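Local coordinates for uncharacterized protein (Bacteroides fragilis, PDB 4FR9) that is of unknown function but is BLIP-like, probably related to beta-lactamase-inhibitor and PepSY-type proteins, at residues Thr65-Ile70 with Asp92-Leu97. Residues are numbered along the deposited sequence; the frame is centred on the assembly and turned at random.
Sequences TELNSI and DDVVIL
Leu67 lies over Ile96 on one face of the sheet and can be followed outward from the backbone. Its CB stands beside Val94, 3.4 Å from Val94 O and next to the CG1 branch. CG, turned anti to its own carbonyl carbon (chi1 -67°), then heads over the neighbouring strand and meets Ile96 CG1 at 3.8 Å. At the tip, Leu67 CD1 closes to 3.5 Å on Ile96 CG1, while Leu67 CD2 settles against the end methyl of the isoleucine, 3.9 Å from Ile96 CD1. Both methyls of the leucine fork thus touch the one isoleucine chain, in one of the two conformers modelled for Ile96.

Beneath them the backbones pair in antiparallel fashion. Thr65 and Ile96 form a hydrogen-bonded pair: Thr65 N donates to Ile96 O at 2.8 Å, and Ile96 N returns a bond to Thr65 O, each nearly straight and lying in the acceptor's carbonyl plane. Glu66 and Val95 follow as a non-hydrogen-bonded pair. Strands 60-67 and 90-98 are consecutive neighbours inside the antiparallel, meandering sheet of this BLIP-like, probably PepSY-related protein, and the chain between them includes helix 75-83. On its other edge, strand 90-98 pairs with 105-112, where Asp92 and Asp93 both face Thr110 in a classic beta bulge.

Further along, residues 69-70 stay close to Val94: Val94 CG2 lies 3.7 Å from Ser69 C and 3.9 Å from Ile70 CG2. The Ile70 side chain also packs on Leu78 and Phe81 of helix 75-83. On the face shared with Val95, the carboxylate of Glu66 is approached by the end of Asp93, but both acids are modelled in two conformers, which leaves the details of their meeting doubtful.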
loop_
_atom_site.group_PDB
_atom_site.type_symbol
_atom_site.label_atom_id
_atom_site.label_comp_id
_atom_site.label_asym_id
_atom_site.label_seq_id
_atom_site.Cartn_x
_atom_site.Cartn_y
_atom_site.Cartn_z
ATOM N N THR A 65 -3.360 0.338 -1.653
ATOM C CA THR A 65 -4.393 0.991 -2.449
ATOM C C THR A 65 -4.029 2.445 -2.659
ATOM O O THR A 65 -3.761 3.165 -1.687
ATOM C CB THR A 65 -5.744 0.896 -1.759
ATOM O OG1 THR A 65 -6.076 -0.487 -1.573
ATOM C CG2 THR A 65 -6.828 1.586 -2.573
ATOM N N GLU A 66 -4.047 2.896 -3.904
ATOM C CA GLU A 66 -3.798 4.281 -4.199
ATOM C C GLU A 66 -5.042 5.144 -3.901
ATOM O O GLU A 66 -6.142 4.811 -4.314
ATOM C CB GLU A 66 -3.385 4.412 -5.664
ATOM C CG GLU A 66 -3.033 5.798 -6.085
ATOM C CD GLU A 66 -1.832 6.314 -5.344
ATOM O OE1 GLU A 66 -0.725 5.746 -5.510
ATOM O OE2 GLU A 66 -2.000 7.277 -4.583
ATOM N N LEU A 67 -4.844 6.223 -3.144
ATOM C CA LEU A 67 -5.901 7.203 -2.874
ATOM C C LEU A 67 -5.554 8.492 -3.647
ATOM O O LEU A 67 -4.429 8.735 -4.018
ATOM C CB LEU A 67 -6.026 7.456 -1.373
ATOM C CG LEU A 67 -6.534 6.266 -0.554
ATOM C CD1 LEU A 67 -6.668 6.658 0.931
ATOM C CD2 LEU A 67 -7.824 5.599 -1.089
ATOM N N ASN A 68 -6.545 9.303 -3.943
ATOM C CA ASN A 68 -6.286 10.435 -4.902
ATOM C C ASN A 68 -5.689 11.665 -4.161
ATOM O O ASN A 68 -4.937 12.484 -4.713
ATOM C CB ASN A 68 -7.560 10.850 -5.678
ATOM C CG ASN A 68 -8.173 9.707 -6.508
ATOM O OD1 ASN A 68 -7.457 8.826 -7.008
ATOM N ND2 ASN A 68 -9.509 9.739 -6.671
ATOM N N SER A 69 -5.970 11.759 -2.866
ATOM C CA SER A 69 -5.720 13.002 -2.124
ATOM C C SER A 69 -6.018 12.749 -0.667
ATOM O O SER A 69 -6.640 11.747 -0.320
ATOM C CB SER A 69 -6.528 14.172 -2.673
ATOM O OG SER A 69 -7.749 14.417 -2.013
ATOM N N ILE A 70 -5.614 13.698 0.169
ATOM C CA ILE A 70 -5.957 13.625 1.591
ATOM C C ILE A 70 -7.457 13.613 1.836
ATOM O O ILE A 70 -7.894 13.145 2.886
ATOM C CB ILE A 70 -5.226 14.664 2.453
ATOM C CG1 ILE A 70 -5.629 16.101 2.082
ATOM C CG2 ILE A 70 -3.704 14.406 2.437
ATOM C CD1 ILE A 70 -5.021 17.130 3.030
ATOM N N ASP A 92 2.632 14.605 -1.669
ATOM C CA ASP A 92 3.016 13.912 -2.875
ATOM C C ASP A 92 2.197 12.679 -3.203
ATOM O O ASP A 92 2.017 12.351 -4.370
ATOM C CB ASP A 92 4.479 13.451 -2.806
ATOM C CG ASP A 92 5.469 14.592 -2.919
ATOM O OD1 ASP A 92 5.100 15.705 -3.365
ATOM O OD2 ASP A 92 6.632 14.352 -2.542
ATOM N N ASP A 93 1.744 11.940 -2.191
ATOM C CA ASP A 93 0.917 10.774 -2.431
ATOM C C ASP A 93 0.207 10.379 -1.155
ATOM O O ASP A 93 0.570 10.797 -0.053
ATOM C CB ASP A 93 1.698 9.571 -2.973
ATOM C CG ASP A 93 0.809 8.578 -3.724
ATOM O OD1 ASP A 93 -0.403 8.857 -3.923
ATOM O OD2 ASP A 93 1.333 7.521 -4.146
ATOM N N VAL A 94 -0.853 9.612 -1.346
ATOM C CA VAL A 94 -1.684 9.092 -0.272
ATOM C C VAL A 94 -2.070 7.670 -0.621
ATOM O O VAL A 94 -2.629 7.450 -1.696
ATOM C CB VAL A 94 -2.947 9.944 -0.064
ATOM C CG1 VAL A 94 -3.697 9.440 1.135
ATOM C CG2 VAL A 94 -2.604 11.438 0.091
ATOM N N VAL A 95 -1.779 6.722 0.260
ATOM C CA VAL A 95 -2.116 5.317 0.027
ATOM C C VAL A 95 -2.644 4.693 1.301
ATOM O O VAL A 95 -2.433 5.216 2.399
ATOM C CB VAL A 95 -0.934 4.482 -0.552
ATOM C CG1 VAL A 95 -0.356 5.132 -1.826
ATOM C CG2 VAL A 95 0.155 4.289 0.479
ATOM N N ILE A 96 -3.268 3.533 1.152
ATOM C CA ILE A 96 -3.640 2.654 2.243
ATOM C C ILE A 96 -2.816 1.378 2.156
ATOM O O ILE A 96 -2.666 0.828 1.056
ATOM C CB ILE A 96 -5.090 2.166 2.204
ATOM C CG1 ILE A 96 -6.023 3.295 1.794
ATOM C CG2 ILE A 96 -5.494 1.623 3.614
ATOM C CD1 ILE A 96 -7.489 2.879 1.742
ATOM N N LEU A 97 -2.262 0.914 3.280
ATOM C CA LEU A 97 -1.623 -0.381 3.401
ATOM C C LEU A 97 -2.442 -1.226 4.334
ATOM O O LEU A 97 -2.765 -0.809 5.437
ATOM C CB LEU A 97 -0.196 -0.236 3.905
ATOM C CG LEU A 97 0.737 0.622 3.045
ATOM C CD1 LEU A 97 2.092 0.844 3.722
ATOM C CD2 LEU A 97 0.897 0.068 1.643
#